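Local coordinates for invasion-associated protein B (Bartonella henselae, PDB 3DTD) that is of unknown molecular function but is probably linked to the invasion of host cells by this bacterium, at residues C[51-54]-C[55-59]; C[104-108]-C[109-113]. One frame throughout, in Å; residues are numbered along the deposited sequence.

Contact 1: C[51-54]-C[55-59]; sequences EVND and QNRVV
The hairpin connection between strands 42-52 and 58-66 is braced from inside by Asn53, whose side-chain carbonyl faces back into the turn and meets backbone N-H groups of the returning arm. Its CG lies between the backbone N and the carbonyl carbon (chi1 58°), which turns OD1 into the loop. There OD1 accepts the N-H of Arg57 at 3.1 Å along a fairly straight path, the donor tilted 35° from the amide's carbonyl plane. The N-H of Gln55 makes a second, weak and bent bond to the same oxygen. An asparagine whose side-chain oxygen takes the N-H two residues on forms an Asx turn, here of marginal strength, and it is superposed on a type I beta turn from Asn53 to Asn56. That turn is closed by Asn56 N and Asn53 O at 3.0 Å, the donor standing well above the carbonyl plane. One water bridges Asn53 O and Asn56 OD1, donating to both. The chain then returns so that Asn53 N donates to Arg57 O; with Asn56 at positive phi this is the type I turn plus G1 bulge of a 3:5 hairpin. Val59 N meets Glu51 O at 3.0 Å on an almost linear bond. Between these bonds Val52 and Val58 form a non-hydrogen-bonded antiparallel pair, with Val52 CG1 4.2 Å from Val58 CG2 on a shared face. The Arg57 side chain passes the Asn53 amide with its CG 3.5 Å from Asn53 ND2, and the guanidinium plane stands perpendicular to the amide. At the outer edge, Asp54 OD2 bonds Ser24 OG of the second subunit, while the Glu51 carboxylate turns away to a salt bridge with Arg49.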
loop_
_atom_site.group_PDB
_atom_site.type_symbol
_atom_site.label_atom_id
_atom_site.label_comp_id
_atom_site.label_asym_id
_atom_site.label_seq_id
_atom_site.Cartn_x
_atom_site.Cartn_y
_atom_site.Cartn_z
ATOM N N GLU C 51 8.922 25.052 18.252
ATOM C CA GLU C 51 10.265 24.520 18.414
ATOM C C GLU C 51 10.267 23.005 18.227
ATOM O O GLU C 51 9.369 22.306 18.697
ATOM C CB GLU C 51 10.859 24.896 19.775
ATOM C CG GLU C 51 10.771 26.382 20.153
ATOM C CD GLU C 51 11.704 27.299 19.352
ATOM O OE1 GLU C 51 12.585 26.809 18.608
ATOM O OE2 GLU C 51 11.554 28.531 19.477
ATOM N N VAL C 52 11.284 22.509 17.530
ATOM C CA VAL C 52 11.398 21.088 17.211
ATOM C C VAL C 52 12.682 20.487 17.787
ATOM O O VAL C 52 13.615 21.214 18.131
ATOM C CB VAL C 52 11.312 20.813 15.669
ATOM C CG1 VAL C 52 10.018 21.370 15.082
ATOM C CG2 VAL C 52 12.525 21.371 14.926
ATOM N N ASN C 53 12.713 19.159 17.902
ATOM C CA ASN C 53 13.932 18.446 18.276
ATOM C C ASN C 53 14.749 18.027 17.050
ATOM O O ASN C 53 14.444 18.448 15.931
ATOM C CB ASN C 53 13.628 17.259 19.205
ATOM C CG ASN C 53 12.662 16.240 18.598
ATOM O OD1 ASN C 53 12.425 16.203 17.389
ATOM N ND2 ASN C 53 12.110 15.396 19.452
ATOM N N ASP C 54 15.776 17.202 17.264
ATOM C CA ASP C 54 16.630 16.715 16.169
ATOM C C ASP C 54 15.928 15.726 15.222
ATOM O O ASP C 54 16.386 15.506 14.096
ATOM C CB ASP C 54 17.957 16.141 16.698
ATOM C CG ASP C 54 17.780 15.250 17.922
ATOM O OD1 ASP C 54 16.725 14.591 18.066
ATOM O OD2 ASP C 54 18.719 15.204 18.743
ATOM N N GLN C 55 14.817 15.150 15.684
ATOM C CA GLN C 55 13.958 14.298 14.854
ATOM C C GLN C 55 12.842 15.105 14.183
ATOM O O GLN C 55 11.905 14.535 13.617
ATOM C CB GLN C 55 13.365 13.154 15.685
ATOM C CG GLN C 55 14.359 12.042 16.017
ATOM C CD GLN C 55 14.808 11.259 14.788
ATOM O OE1 GLN C 55 15.994 11.237 14.451
ATOM N NE2 GLN C 55 13.859 10.618 14.113
ATOM N N ASN C 56 12.966 16.430 14.268
ATOM C CA ASN C 56 12.052 17.414 13.669
ATOM C C ASN C 56 10.571 17.321 14.066
ATOM O O ASN C 56 9.688 17.703 13.294
ATOM C CB ASN C 56 12.220 17.479 12.142
ATOM C CG ASN C 56 12.087 18.893 11.603
ATOM O OD1 ASN C 56 13.009 19.703 11.718
ATOM N ND2 ASN C 56 10.938 19.196 11.012
ATOM N N ARG C 57 10.301 16.829 15.272
ATOM C CA ARG C 57 8.939 16.852 15.796
ATOM C C ARG C 57 8.765 17.961 16.842
ATOM O O ARG C 57 9.693 18.276 17.591
ATOM C CB ARG C 57 8.500 15.475 16.322
ATOM C CG ARG C 57 9.197 15.000 17.578
ATOM C CD ARG C 57 8.314 14.041 18.354
ATOM N NE ARG C 57 8.750 13.929 19.743
ATOM C CZ ARG C 57 8.208 14.572 20.775
ATOM N NH1 ARG C 57 7.172 15.387 20.612
ATOM N NH2 ARG C 57 8.707 14.389 21.987
ATOM N N VAL C 58 7.571 18.551 16.862
ATOM C CA VAL C 58 7.258 19.700 17.710
ATOM C C VAL C 58 7.210 19.316 19.190
ATOM O O VAL C 58 6.468 18.419 19.585
ATOM C CB VAL C 58 5.922 20.368 17.281
ATOM C CG1 VAL C 58 5.636 21.624 18.105
ATOM C CG2 VAL C 58 5.946 20.712 15.798
ATOM N N VAL C 59 8.015 20.007 19.991
ATOM C CA VAL C 59 8.108 19.763 21.430
ATOM C C VAL C 59 7.408 20.886 22.207
ATOM O O VAL C 59 6.679 20.636 23.171
ATOM C CB VAL C 59 9.591 19.620 21.874
ATOM C CG1 VAL C 59 9.710 19.314 23.357
ATOM C CG2 VAL C 59 10.287 18.539 21.065
HETATM O O HOH W 1 15.492 19.729 13.439
#

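Contact 2: C[104-108]-C[109-113]; sequences RTCVP and AGCIV
Cys106 and Cys111 are joined by a disulfide that spans neighbouring strands of a tight hairpin, with SG of Cys106 2.0 Å from SG of Cys111. Each sulfur is anti to its own carbonyl carbon (chi1 -50° at Cys106 and -67° at Cys111), which brings the two together over one face of the sheet, and the bridge closes with a chi3 of 99°. The two residues are a non-hydrogen-bonded antiparallel pair, and their CA atoms come within 3.9 Å of each other.

Backbone bonds flank the bridge. On the turn side Val107 N donates to Gly110 O at 2.8 Å, almost linearly, and Gly110 N returns a bond to Val107 O, its donor standing above the carbonyl plane. The second bond closes a type I turn from Val107 to Gly110; together the two make a 2:2 hairpin with Pro108 and Ala109 as its loop. At Gly110 a positive phi brings the position a side chain would take too close to the oxygen of Ala109, a conformation suited to glycine. On the other side Ile112 N meets Thr105 O at 2.7 Å, and Arg104 N meets Ile112 O at 2.8 Å. On the face turned from the sulfurs, Val107 CG2 packs 3.9 Å from Ile112 CD1, and the same methyl approaches Gly110 O.

Further out, strand 72-78 runs along the other edge of strand 110-117; Cys111 is backbone-bonded to Val78, and Val113 to Leu76. The third subunit covers the 105-107 side: Thr105 OG1 bonds Ile82 O of that subunit, and Cys106 packs on Cys106 of the third subunit. A covalent link between adjacent strands, hemmed by main-chain bonds and packed against a neighbouring subunit, implies a hairpin whose register is fixed by more than hydrogen bonding.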
loop_
_atom_site.group_PDB
_atom_site.type_symbol
_atom_site.label_atom_id
_atom_site.label_comp_id
_atom_site.label_asym_id
_atom_site.label_seq_id
_atom_site.Cartn_x
_atom_site.Cartn_y
_atom_site.Cartn_z
ATOM N N ARG C 104 -3.686 24.273 31.696
ATOM C CA ARG C 104 -5.142 24.315 31.787
ATOM C C ARG C 104 -5.747 22.966 31.390
ATOM O O ARG C 104 -6.678 22.462 32.040
ATOM C CB ARG C 104 -5.699 25.427 30.890
ATOM C CG ARG C 104 -7.215 25.529 30.890
ATOM C CD ARG C 104 -7.712 26.896 30.462
ATOM N NE ARG C 104 -9.143 27.039 30.731
ATOM C CZ ARG C 104 -10.108 26.749 29.862
ATOM N NH1 ARG C 104 -9.807 26.305 28.644
ATOM N NH2 ARG C 104 -11.380 26.905 30.210
ATOM N N THR C 105 -5.207 22.399 30.314
ATOM C CA THR C 105 -5.680 21.141 29.750
ATOM C C THR C 105 -4.626 20.565 28.813
ATOM O O THR C 105 -3.645 21.234 28.485
ATOM C CB THR C 105 -7.019 21.318 28.984
ATOM O OG1 THR C 105 -7.526 20.037 28.605
ATOM C CG2 THR C 105 -6.863 22.198 27.740
ATOM N N CYS C 106 -4.819 19.318 28.399
ATOM C CA CYS C 106 -3.980 18.730 27.366
ATOM C C CYS C 106 -4.840 18.156 26.258
ATOM O O CYS C 106 -5.938 17.658 26.500
ATOM C CB CYS C 106 -3.032 17.672 27.931
ATOM S SG CYS C 106 -2.059 18.187 29.402
ATOM N N VAL C 107 -4.328 18.266 25.038
ATOM C CA VAL C 107 -4.999 17.829 23.818
ATOM C C VAL C 107 -3.994 16.909 23.096
ATOM O O VAL C 107 -2.863 16.779 23.570
ATOM C CB VAL C 107 -5.429 19.057 22.950
ATOM C CG1 VAL C 107 -6.628 19.769 23.573
ATOM C CG2 VAL C 107 -4.271 20.033 22.730
ATOM N N PRO C 108 -4.393 16.236 21.987
ATOM C CA PRO C 108 -3.404 15.439 21.231
ATOM C C PRO C 108 -2.089 16.146 20.849
ATOM O O PRO C 108 -1.048 15.489 20.788
ATOM C CB PRO C 108 -4.179 15.032 19.975
ATOM C CG PRO C 108 -5.584 14.944 20.446
ATOM C CD PRO C 108 -5.743 16.090 21.400
ATOM N N ALA C 109 -2.141 17.459 20.617
ATOM C CA ALA C 109 -0.951 18.259 20.286
ATOM C C ALA C 109 -0.005 18.502 21.470
ATOM O O ALA C 109 1.162 18.853 21.277
ATOM C CB ALA C 109 -1.367 19.591 19.657
ATOM N N GLY C 110 -0.511 18.318 22.686
ATOM C CA GLY C 110 0.285 18.489 23.904
ATOM C C GLY C 110 -0.500 19.218 24.978
ATOM O O GLY C 110 -1.720 19.371 24.871
ATOM N N CYS C 111 0.203 19.680 26.009
ATOM C CA CYS C 111 -0.431 20.351 27.142
ATOM C C CYS C 111 -0.442 21.874 27.011
ATOM O O CYS C 111 0.585 22.492 26.741
ATOM C CB CYS C 111 0.218 19.905 28.450
ATOM S SG CYS C 111 -0.106 18.171 28.794
ATOM N N ILE C 112 -1.615 22.463 27.213
ATOM C CA ILE C 112 -1.843 23.876 26.937
ATOM C C ILE C 112 -1.686 24.739 28.191
ATOM O O ILE C 112 -2.340 24.505 29.210
ATOM C CB ILE C 112 -3.238 24.111 26.279
ATOM C CG1 ILE C 112 -3.462 23.163 25.086
ATOM C CG2 ILE C 112 -3.428 25.574 25.877
ATOM C CD1 ILE C 112 -2.454 23.286 23.930
ATOM N N VAL C 113 -0.797 25.728 28.091
ATOM C CA VAL C 113 -0.505 26.674 29.163
ATOM C C VAL C 113 -0.930 28.080 28.715
ATOM O O VAL C 113 -0.300 28.661 27.831
ATOM C CB VAL C 113 1.012 26.680 29.508
ATOM C CG1 VAL C 113 1.302 27.614 30.671
ATOM C CG2 VAL C 113 1.512 25.281 29.826
#

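Overall arrangement
Both contacts are beta hairpins of the same antiparallel sheet, which illustrates how one fold element can be secured by different chemistry. Their centres lie about 17 Å apart and their nearest atoms about 6 Å, without touching. Contact 1 is a surface feature at the end of two strands inside the sheet, and its hold is polar: an asparagine amide, a water and main-chain bonds. Contact 2 is partly buried and includes 105-107, an edge strand within this chain; a disulfide and a small apolar patch supplement its main-chain bonds. Each has a type I turn, and each meets a different neighbouring subunit, the second at contact 1 and the third at contact 2.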